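Local coordinates for protein dTDP Sugar Isomerase (PDB 3EJK) that probably catalyses the 3,5-epimerisation of dTDP-4-dehydro-6-deoxy-alpha-D-glucose to dTDP-4-dehydro-beta-L-rhamnose, a step toward dTDP-L-rhamnose, on a cupin-type beta-barrel scaffold, at residues Leu73-Phe78 and Leu115-Pro120; Glu54-Glu59 and Asn138-Pro143; Val88-Arg93 and Pro157-Ser162; Val60-Val65 and Asp131-Val136. All coordinates share one frame; numbering follows the deposited sequence.

Contact 1. Residues Leu73-Phe78 and Leu115-Pro120; sequences LMTQLF and LLRIPP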
# COMPACT_ATOMS: atom_id res chain seq x y z
N LEU A 73 16.93 -10.04 10.81
CA LEU A 73 16.95 -8.74 11.47
C LEU A 73 15.71 -7.91 11.27
O LEU A 73 15.35 -7.10 12.11
CB LEU A 73 18.07 -7.87 10.93
CG LEU A 73 19.53 -8.08 11.29
CD1 LEU A 73 20.05 -9.36 10.69
CD2 LEU A 73 20.27 -6.83 10.77
N MSE A 74 15.12 -8.09 10.09
CA MSE A 74 13.98 -7.30 9.66
C MSE A 74 12.70 -7.52 10.45
O MSE A 74 12.37 -8.65 10.84
CB MSE A 74 13.69 -7.57 8.17
CG MSE A 74 12.69 -6.65 7.55
SE MSE A 74 12.14 -7.23 5.77
CE MSE A 74 13.84 -7.19 4.88
N THR A 75 11.99 -6.41 10.67
CA THR A 75 10.65 -6.41 11.26
C THR A 75 9.63 -6.09 10.18
O THR A 75 9.84 -5.21 9.35
CB THR A 75 10.52 -5.35 12.37
OG1 THR A 75 11.40 -5.68 13.43
CG2 THR A 75 9.10 -5.23 12.91
N GLN A 76 8.50 -6.80 10.23
CA GLN A 76 7.41 -6.60 9.27
C GLN A 76 6.30 -5.79 9.91
O GLN A 76 6.05 -5.88 11.12
CB GLN A 76 6.80 -7.94 8.82
CG GLN A 76 7.77 -9.10 8.61
CD GLN A 76 8.94 -8.79 7.70
OE1 GLN A 76 8.78 -8.17 6.64
NE2 GLN A 76 10.12 -9.30 8.07
N LEU A 77 5.68 -4.95 9.08
CA LEU A 77 4.48 -4.17 9.45
C LEU A 77 3.45 -4.34 8.33
O LEU A 77 3.51 -3.68 7.29
CB LEU A 77 4.77 -2.69 9.72
CG LEU A 77 5.59 -2.38 10.96
CD1 LEU A 77 5.90 -0.89 11.02
CD2 LEU A 77 4.88 -2.83 12.20
N PHE A 78 2.55 -5.28 8.57
CA PHE A 78 1.49 -5.69 7.65
C PHE A 78 0.21 -4.91 7.83
O PHE A 78 -0.28 -4.72 8.94
CB PHE A 78 1.08 -7.15 7.88
CG PHE A 78 1.95 -8.19 7.23
CD1 PHE A 78 3.21 -7.91 6.77
CD2 PHE A 78 1.50 -9.51 7.16
CE1 PHE A 78 4.00 -8.89 6.18
CE2 PHE A 78 2.30 -10.52 6.60
CZ PHE A 78 3.56 -10.19 6.12
N LEU A 115 -2.77 -3.05 12.07
CA LEU A 115 -1.36 -3.15 11.72
C LEU A 115 -0.75 -4.25 12.60
O LEU A 115 -0.87 -4.23 13.82
CB LEU A 115 -0.63 -1.83 11.95
CG LEU A 115 0.77 -1.75 11.33
CD1 LEU A 115 0.64 -1.59 9.86
CD2 LEU A 115 1.58 -0.56 11.89
N LEU A 116 -0.15 -5.22 11.93
CA LEU A 116 0.50 -6.37 12.58
C LEU A 116 2.01 -6.24 12.50
O LEU A 116 2.58 -6.16 11.43
CB LEU A 116 0.07 -7.67 11.89
CG LEU A 116 0.82 -8.95 12.27
CD1 LEU A 116 0.56 -9.21 13.76
CD2 LEU A 116 0.42 -10.15 11.38
N ARG A 117 2.63 -6.18 13.66
CA ARG A 117 4.08 -6.12 13.78
C ARG A 117 4.61 -7.54 13.96
O ARG A 117 4.17 -8.26 14.85
CB ARG A 117 4.48 -5.26 14.99
CG ARG A 117 5.97 -5.20 15.23
CD ARG A 117 6.29 -4.52 16.55
NE ARG A 117 7.73 -4.31 16.64
CZ ARG A 117 8.57 -5.06 17.34
NH1 ARG A 117 8.12 -6.06 18.07
NH2 ARG A 117 9.87 -4.78 17.32
N ILE A 118 5.53 -7.94 13.08
CA ILE A 118 6.13 -9.28 13.17
C ILE A 118 7.61 -9.09 13.47
O ILE A 118 8.36 -8.57 12.64
CB ILE A 118 5.97 -10.09 11.87
CG1 ILE A 118 4.50 -10.24 11.50
CG2 ILE A 118 6.63 -11.52 12.03
CD1 ILE A 118 4.27 -10.90 10.14
N PRO A 119 8.06 -9.50 14.67
CA PRO A 119 9.47 -9.19 14.92
C PRO A 119 10.44 -10.15 14.23
O PRO A 119 10.02 -11.16 13.67
CB PRO A 119 9.59 -9.29 16.45
CG PRO A 119 8.40 -10.03 16.92
CD PRO A 119 7.38 -10.11 15.83
N PRO A 120 11.73 -9.80 14.20
CA PRO A 120 12.61 -10.76 13.56
C PRO A 120 12.69 -12.11 14.23
O PRO A 120 12.39 -12.28 15.43
CB PRO A 120 14.00 -10.08 13.61
CG PRO A 120 13.89 -8.96 14.52
CD PRO A 120 12.44 -8.64 14.76
O HOH W 1 10.17 -10.21 10.83
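Q76-F78 and L115-I118 are neighbouring antiparallel strands of a cupin jelly roll, running at 161° to each other. Two hydrogen-bonded pairs flank a non-hydrogen-bonded one. Q76 and I118 exchange both of their backbone bonds, I118 N reaching Q76 O at 2.9 Å, and F78 pairs with L116 in the same way, F78 N lying 3.0 Å from L116 O. Between them L77 faces R117 and lays one branch against it, L77 CD2 resting 3.7 Å from R117 CB and also near a methyl of L115. On the other face of the sheet I118 CD1 lies over one face of the F78 ring, displaced toward the rim, 4.2 Å from its centroid. The straight CG1-CD1 arm of I118 (chi2 174°) carries that methyl along to the phenyl group. Outside the strands, T75 CG2 touches I118 O at 3.4 Å, and the ring of P120 fits against the carbonyl oxygens of L73 and M74. A water accepts a bond from Q76 NE2 (2.9 Å), the amide of Q76 being held as well by N138. The same water sits within hydrogen-bonding distance of M74 O (2.7 Å) and of I118 O, though these compete with other acceptors for its protons. The F78 and I118 side chains face the interior, where F78 meets F126 of the opposing sheet at about a right angle. L77 and L115 instead pack on L42 of strand 38-43, and the pair of strands is flanked by 134-140 beside 76-82 and by 24-31 beside 114-118.

Contact 2. Residues Glu54-Glu59 and Asn138-Pro143; sequences EIYFSE and NCTDIP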
# COMPACT_ATOMS: atom_id res chain seq x y z
N GLU A 54 11.50 -0.22 3.34
CA GLU A 54 10.78 -0.47 2.09
C GLU A 54 9.28 -0.58 2.27
O GLU A 54 8.77 -0.90 3.34
CB GLU A 54 11.34 -1.77 1.45
CG GLU A 54 10.64 -2.23 0.17
CD GLU A 54 11.31 -3.40 -0.53
OE1 GLU A 54 12.26 -3.98 0.06
OE2 GLU A 54 10.90 -3.72 -1.69
N ILE A 55 8.57 -0.23 1.22
CA ILE A 55 7.12 -0.47 1.15
C ILE A 55 6.86 -1.24 -0.14
O ILE A 55 7.26 -0.81 -1.24
CB ILE A 55 6.25 0.80 1.18
CG1 ILE A 55 4.76 0.43 0.94
CG2 ILE A 55 6.67 1.80 0.15
CD1 ILE A 55 4.09 -0.34 2.11
N TYR A 56 6.27 -2.42 0.03
CA TYR A 56 5.83 -3.27 -1.09
C TYR A 56 4.49 -3.92 -0.75
O TYR A 56 4.03 -3.91 0.39
CB TYR A 56 6.85 -4.37 -1.44
CG TYR A 56 6.94 -5.50 -0.44
CD1 TYR A 56 7.78 -5.42 0.66
CD2 TYR A 56 6.18 -6.67 -0.60
CE1 TYR A 56 7.87 -6.47 1.57
CE2 TYR A 56 6.25 -7.71 0.32
CZ TYR A 56 7.09 -7.60 1.41
OH TYR A 56 7.18 -8.61 2.32
N PHE A 57 3.93 -4.52 -1.78
CA PHE A 57 2.67 -5.25 -1.69
C PHE A 57 2.81 -6.68 -2.16
O PHE A 57 3.68 -7.03 -2.97
CB PHE A 57 1.59 -4.59 -2.54
CG PHE A 57 1.54 -3.12 -2.37
CD1 PHE A 57 1.07 -2.58 -1.19
CD2 PHE A 57 2.01 -2.28 -3.37
CE1 PHE A 57 1.04 -1.21 -1.02
CE2 PHE A 57 1.97 -0.90 -3.20
CZ PHE A 57 1.49 -0.36 -2.02
N SER A 58 1.91 -7.48 -1.62
CA SER A 58 1.82 -8.88 -1.95
C SER A 58 0.38 -9.23 -2.22
O SER A 58 -0.49 -9.11 -1.35
CB SER A 58 2.37 -9.73 -0.80
OG SER A 58 2.34 -11.10 -1.10
N GLU A 59 0.13 -9.66 -3.45
CA GLU A 59 -1.20 -10.10 -3.81
C GLU A 59 -1.31 -11.56 -3.43
O GLU A 59 -0.37 -12.33 -3.61
CB GLU A 59 -1.47 -9.92 -5.28
CG GLU A 59 -2.79 -10.48 -5.69
CD GLU A 59 -3.23 -9.98 -7.04
OE1 GLU A 59 -2.74 -10.47 -8.07
OE2 GLU A 59 -4.09 -9.09 -7.06
N ASN A 138 3.25 -4.16 3.14
CA ASN A 138 4.29 -4.34 4.15
C ASN A 138 5.27 -3.18 4.13
O ASN A 138 5.82 -2.86 3.09
CB ASN A 138 5.02 -5.66 3.91
CG ASN A 138 5.91 -6.05 5.08
OD1 ASN A 138 5.90 -5.40 6.11
ND2 ASN A 138 6.68 -7.12 4.91
N CYS A 139 5.42 -2.54 5.27
CA CYS A 139 6.39 -1.47 5.41
C CYS A 139 7.46 -2.01 6.34
O CYS A 139 7.25 -2.14 7.56
CB CYS A 139 5.75 -0.21 5.98
SG CYS A 139 6.89 1.22 6.03
N THR A 140 8.61 -2.32 5.76
CA THR A 140 9.70 -2.92 6.50
C THR A 140 10.74 -1.87 6.86
O THR A 140 10.84 -0.80 6.24
CB THR A 140 10.33 -4.04 5.69
OG1 THR A 140 10.97 -3.48 4.56
CG2 THR A 140 9.28 -5.00 5.24
N ASP A 141 11.50 -2.22 7.88
CA ASP A 141 12.47 -1.30 8.48
C ASP A 141 13.80 -1.35 7.79
O ASP A 141 14.62 -0.45 7.93
CB ASP A 141 12.60 -1.51 9.99
CG ASP A 141 13.11 -2.88 10.37
OD1 ASP A 141 12.93 -3.85 9.60
OD2 ASP A 141 13.67 -2.98 11.47
N ILE A 142 14.01 -2.42 7.06
CA ILE A 142 15.19 -2.53 6.20
C ILE A 142 14.77 -3.08 4.85
O ILE A 142 13.83 -3.85 4.74
CB ILE A 142 16.33 -3.39 6.79
CG1 ILE A 142 15.88 -4.82 7.03
CG2 ILE A 142 16.83 -2.79 8.09
CD1 ILE A 142 17.02 -5.71 7.55
N PRO A 143 15.48 -2.67 3.80
CA PRO A 143 15.08 -3.18 2.51
C PRO A 143 15.46 -4.65 2.34
O PRO A 143 16.26 -5.20 3.08
CB PRO A 143 15.86 -2.30 1.53
CG PRO A 143 17.03 -1.85 2.28
CD PRO A 143 16.64 -1.78 3.72
O HOH W 2 11.36 -5.42 2.20
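Y56 and N138 lie side by side across an antiparallel ladder of the jelly roll, where strand 54-60 pairs with strand 134-140. From CB, the Y56 side chain starts with CG tucked between its own N and C (chi1 72°), which leans the ring along the N138 side chain. CD1 passes the N138 carbonyl. Farther out, CE1 and CZ lie beneath N138 CB, which sits over one ring face toward the rim, Y56 CE1 being 3.8 Å from it. At the tip, Y56 OH receives N138 ND2 at 3.0 Å in a straight bond (164°) that stays within the amide plane, although ring and amide are turned 61° apart. The same hydroxyl is bonded to a citrate, probably from the crystallisation liquor. N138 is itself fixed from the neighbouring strand, since ND2 also bonds Q76 OE1 and OD1 takes the backbone N of L77; the amide orientation is thereby set, and with it the hydroxyl's donor. Backbone bonds pair E54 with T140 and Y56 with N138, N138 N reaching Y56 O at 2.9 Å. On the other face I55 CD1 comes 3.2 Å from N138 O and packs on C139 CB. The other edge of strand 54-60 continues the sheet into the second subunit through an antiparallel ladder. T140 OG1 donates to I142 O (2.9 Å), while a water donates both to E54 OE1, which also accepts H144 N, at 2.7 Å, and to T140 OG1, at 3.1 Å.

Contact 3. Residues Val88-Arg93 and Pro157-Ser162; sequences VLYDGR and PFIPFS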
# COMPACT_ATOMS: atom_id res chain seq x y z
N VAL A 88 -0.52 -16.54 10.41
CA VAL A 88 -0.07 -17.36 11.51
C VAL A 88 1.39 -17.08 11.78
O VAL A 88 2.22 -17.04 10.86
CB VAL A 88 -0.25 -18.86 11.27
CG1 VAL A 88 0.40 -19.65 12.41
CG2 VAL A 88 -1.73 -19.24 11.12
N LEU A 89 1.69 -16.89 13.05
CA LEU A 89 3.06 -16.62 13.52
C LEU A 89 3.49 -17.79 14.39
O LEU A 89 2.70 -18.33 15.13
CB LEU A 89 3.12 -15.32 14.35
CG LEU A 89 2.58 -14.04 13.71
CD1 LEU A 89 2.95 -12.85 14.61
CD2 LEU A 89 3.15 -13.87 12.35
N TYR A 90 4.75 -18.18 14.22
CA TYR A 90 5.35 -19.27 15.00
C TYR A 90 6.70 -18.86 15.57
O TYR A 90 7.62 -18.51 14.83
CB TYR A 90 5.52 -20.54 14.19
CG TYR A 90 6.37 -21.55 14.92
CD1 TYR A 90 5.94 -22.10 16.12
CD2 TYR A 90 7.60 -21.95 14.42
CE1 TYR A 90 6.71 -23.00 16.80
CE2 TYR A 90 8.37 -22.86 15.10
CZ TYR A 90 7.92 -23.38 16.28
OH TYR A 90 8.70 -24.27 16.96
N ASP A 91 6.77 -18.89 16.89
CA ASP A 91 7.98 -18.48 17.62
C ASP A 91 9.01 -19.60 17.72
O ASP A 91 8.95 -20.44 18.62
CB ASP A 91 7.61 -17.97 19.00
CG ASP A 91 8.73 -17.20 19.66
OD1 ASP A 91 9.88 -17.28 19.18
OD2 ASP A 91 8.43 -16.51 20.66
N GLY A 92 9.96 -19.56 16.80
CA GLY A 92 11.03 -20.54 16.74
C GLY A 92 12.26 -20.10 17.52
O GLY A 92 13.29 -20.77 17.52
N ARG A 93 12.13 -18.99 18.22
CA ARG A 93 13.26 -18.42 19.01
C ARG A 93 13.48 -19.24 20.27
O ARG A 93 12.65 -19.27 21.17
CB ARG A 93 13.02 -16.95 19.32
CG ARG A 93 12.91 -16.10 18.09
CD ARG A 93 12.41 -14.70 18.40
NE ARG A 93 11.08 -14.74 18.99
CZ ARG A 93 10.38 -13.65 19.27
NH1 ARG A 93 10.89 -12.49 18.96
NH2 ARG A 93 9.16 -13.72 19.80
N PRO A 157 7.16 -29.71 8.55
CA PRO A 157 6.62 -30.33 9.75
C PRO A 157 7.13 -29.77 11.07
O PRO A 157 6.58 -30.10 12.11
CB PRO A 157 7.00 -31.81 9.61
CG PRO A 157 8.06 -31.85 8.61
CD PRO A 157 7.85 -30.68 7.69
N PHE A 158 8.14 -28.92 11.01
CA PHE A 158 8.74 -28.34 12.23
C PHE A 158 8.02 -27.04 12.65
O PHE A 158 8.24 -26.51 13.73
CB PHE A 158 10.27 -28.14 12.11
CG PHE A 158 10.67 -27.06 11.16
CD1 PHE A 158 10.83 -27.33 9.82
CD2 PHE A 158 10.88 -25.78 11.61
CE1 PHE A 158 11.18 -26.34 8.95
CE2 PHE A 158 11.23 -24.78 10.74
CZ PHE A 158 11.38 -25.06 9.41
N ILE A 159 7.13 -26.57 11.78
CA ILE A 159 6.33 -25.37 12.08
C ILE A 159 4.91 -25.91 12.36
O ILE A 159 4.21 -26.33 11.43
CB ILE A 159 6.40 -24.33 10.96
CG1 ILE A 159 7.85 -23.89 10.75
CG2 ILE A 159 5.53 -23.08 11.31
CD1 ILE A 159 8.05 -22.83 9.66
N PRO A 160 4.49 -25.89 13.64
CA PRO A 160 3.29 -26.61 14.09
C PRO A 160 1.93 -26.05 13.73
O PRO A 160 1.06 -25.92 14.59
CB PRO A 160 3.46 -26.66 15.60
CG PRO A 160 4.16 -25.37 15.88
CD PRO A 160 5.18 -25.27 14.78
N PHE A 161 1.77 -25.74 12.45
CA PHE A 161 0.47 -25.32 11.95
C PHE A 161 0.21 -25.87 10.55
O PHE A 161 1.02 -25.70 9.65
CB PHE A 161 0.34 -23.79 11.92
CG PHE A 161 -1.00 -23.32 11.44
CD1 PHE A 161 -2.06 -23.22 12.32
CD2 PHE A 161 -1.22 -23.01 10.11
CE1 PHE A 161 -3.31 -22.80 11.88
CE2 PHE A 161 -2.46 -22.59 9.66
CZ PHE A 161 -3.52 -22.49 10.56
N SER A 162 -0.96 -26.46 10.40
CA SER A 162 -1.37 -27.07 9.13
C SER A 162 -2.24 -26.17 8.27
O SER A 162 -3.43 -26.01 8.50
CB SER A 162 -2.13 -28.37 9.39
OG SER A 162 -2.55 -28.95 8.18
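Two CH-pi contacts of opposite sense join V88-Y90 to I159-F161: the strand offers an aromatic face to a proline, and the loop offers one to a valine. P160 CD stands over the Y90 ring, 3.5 Å from its centroid and displaced toward the rim, the two side chains crossing at about a right angle. With CG trans to its own N (chi1 169°), Y90 extends its ring out to the loop. In return V88 CG2 sits over the middle of the F161 ring, 3.7 Å from the centroid and 11° off its normal. Here the late loop after strand 149-151 covers the end of strand 84-90 in the five-stranded sheet of the jelly roll, with W68 packing against V88, I159 and F161. P160 is the centre of an inverse gamma turn, closed by F161 N to I159 O at 2.7 Å; in this tight bend P160 CD meets Y90 while F161, one residue on, reaches V88. After Y90, D91 and R93 form an Asx turn reinforced by a salt bridge between their side chains. I159 adds its CG2 methyl beside Y90, 3.8 Å from Y90 CB.

Contact 4. Residues Val60-Val65 and Asp131-Val136; sequences VLPRRV and DTPALV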
# COMPACT_ATOMS: atom_id res chain seq x y z
N VAL A 60 -2.45 -11.90 -2.84
CA VAL A 60 -2.75 -13.27 -2.49
C VAL A 60 -4.12 -13.60 -3.06
O VAL A 60 -5.12 -13.02 -2.66
CB VAL A 60 -2.73 -13.54 -0.97
CG1 VAL A 60 -2.87 -15.04 -0.69
CG2 VAL A 60 -1.42 -13.02 -0.37
N LEU A 61 -4.13 -14.51 -4.03
CA LEU A 61 -5.39 -14.94 -4.65
C LEU A 61 -6.19 -15.75 -3.63
O LEU A 61 -5.62 -16.36 -2.72
CB LEU A 61 -5.15 -15.75 -5.92
CG LEU A 61 -4.46 -14.99 -7.04
CD1 LEU A 61 -4.34 -15.89 -8.25
CD2 LEU A 61 -5.23 -13.74 -7.39
N PRO A 62 -7.52 -15.80 -3.80
CA PRO A 62 -8.34 -16.49 -2.80
C PRO A 62 -7.96 -17.93 -2.59
O PRO A 62 -7.79 -18.68 -3.53
CB PRO A 62 -9.77 -16.38 -3.35
CG PRO A 62 -9.66 -15.92 -4.76
CD PRO A 62 -8.33 -15.22 -4.89
N ARG A 63 -7.85 -18.24 -1.31
CA ARG A 63 -7.57 -19.59 -0.77
C ARG A 63 -6.14 -20.00 -0.99
O ARG A 63 -5.78 -21.11 -0.68
CB ARG A 63 -8.49 -20.67 -1.33
CG ARG A 63 -9.97 -20.35 -1.29
CD ARG A 63 -10.47 -20.05 0.08
NE ARG A 63 -11.87 -19.65 0.01
CZ ARG A 63 -12.91 -20.43 0.29
NH1 ARG A 63 -12.72 -21.66 0.73
NH2 ARG A 63 -14.14 -19.95 0.18
N ARG A 64 -5.35 -19.08 -1.53
CA ARG A 64 -3.91 -19.29 -1.73
C ARG A 64 -3.11 -18.96 -0.46
O ARG A 64 -3.42 -18.04 0.32
CB ARG A 64 -3.40 -18.49 -2.93
CG ARG A 64 -4.06 -18.91 -4.26
CD ARG A 64 -3.92 -20.37 -4.56
NE ARG A 64 -2.52 -20.77 -4.66
CZ ARG A 64 -1.82 -20.76 -5.77
NH1 ARG A 64 -2.38 -20.38 -6.90
NH2 ARG A 64 -0.55 -21.14 -5.77
N VAL A 65 -2.06 -19.74 -0.28
CA VAL A 65 -1.16 -19.65 0.88
C VAL A 65 0.25 -19.22 0.54
O VAL A 65 0.85 -19.68 -0.43
CB VAL A 65 -1.06 -21.04 1.55
CG1 VAL A 65 -0.08 -21.02 2.73
CG2 VAL A 65 -2.45 -21.54 1.98
N ASP A 131 -13.52 -15.36 -1.46
CA ASP A 131 -13.54 -15.62 -2.89
C ASP A 131 -13.05 -14.48 -3.76
O ASP A 131 -13.32 -14.44 -4.95
CB ASP A 131 -14.94 -16.06 -3.34
CG ASP A 131 -15.96 -14.97 -3.21
OD1 ASP A 131 -15.58 -13.83 -2.84
OD2 ASP A 131 -17.15 -15.24 -3.47
N THR A 132 -12.33 -13.56 -3.14
CA THR A 132 -11.69 -12.46 -3.86
C THR A 132 -10.27 -12.24 -3.32
O THR A 132 -9.97 -12.62 -2.19
CB THR A 132 -12.51 -11.15 -3.83
OG1 THR A 132 -12.67 -10.69 -2.48
CG2 THR A 132 -13.87 -11.38 -4.45
N PRO A 133 -9.38 -11.67 -4.13
CA PRO A 133 -8.00 -11.53 -3.70
C PRO A 133 -7.76 -10.53 -2.60
O PRO A 133 -8.55 -9.60 -2.37
CB PRO A 133 -7.26 -11.08 -4.98
CG PRO A 133 -8.26 -11.20 -6.11
CD PRO A 133 -9.61 -11.13 -5.49
N ALA A 134 -6.66 -10.76 -1.91
CA ALA A 134 -6.21 -9.88 -0.87
C ALA A 134 -4.97 -9.15 -1.37
O ALA A 134 -4.25 -9.61 -2.28
CB ALA A 134 -5.89 -10.65 0.42
N LEU A 135 -4.78 -7.97 -0.81
CA LEU A 135 -3.58 -7.17 -1.06
C LEU A 135 -2.99 -6.84 0.29
O LEU A 135 -3.58 -6.11 1.08
CB LEU A 135 -3.87 -5.87 -1.81
CG LEU A 135 -2.55 -5.19 -2.23
CD1 LEU A 135 -1.94 -5.93 -3.46
CD2 LEU A 135 -2.73 -3.73 -2.51
N VAL A 136 -1.83 -7.41 0.53
CA VAL A 136 -1.11 -7.21 1.77
C VAL A 136 -0.06 -6.15 1.51
O VAL A 136 0.67 -6.21 0.53
CB VAL A 136 -0.40 -8.54 2.21
CG1 VAL A 136 0.28 -8.36 3.53
CG2 VAL A 136 -1.39 -9.71 2.26
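Backbone hydrogen bonds tie V60 to A134 as an antiparallel hydrogen-bonded pair. Both are nearly straight: A134 N reaches V60 O at 2.8 Å (174°), and V60 N meets A134 O at 3.0 Å, this donor standing above the carbonyl plane of A134. Apolar contacts fill in around the pair. V60 CG2 and V136 CG2 meet at 4.2 Å, beside F126 and F78. L61 sends its CD2 methyl over to P133 CB, 4.1 Å away. The P62 ring lies along the backbone of D131-P133, with P62 CB 3.8 Å from T132 N. In the jelly roll, this is where the chain leaves strand 54-60 of one sheet and turns to enter strand 65-71 of the other. The reversal is a type II beta turn from L61 to R64, closed by R64 N to L61 O at 3.0 Å; R63 takes the positive phi of 73° that this turn has at its third residue. Charged groups belong to the edges of the contact. R63 NE bonds the carbonyl of G130, just before D131, and R64 NH2 forms a salt bridge with E34 of the second subunit.

Overall arrangement
Contacts 1 and 2 are buried, while contacts 3 and 4 are only partly buried. Strand 134-140 runs through contacts 2 and 4 and lies beside strand 76-82 of contact 1, so these three share one sheet. Contacts 1 and 2 also meet through T75 N and D141 OD1, and S58 N bonds V136 O between contacts 2 and 4. Contact 3 stands apart on the other sheet, though I118 touches L89 across the interior. Chemistry follows place: strand ladders with a polar side-chain network and waters in contacts 1 and 2, a single backbone pair and prolines in contact 4, ring-face packing in contact 3. Only contacts 2 and 4 reach the second subunit.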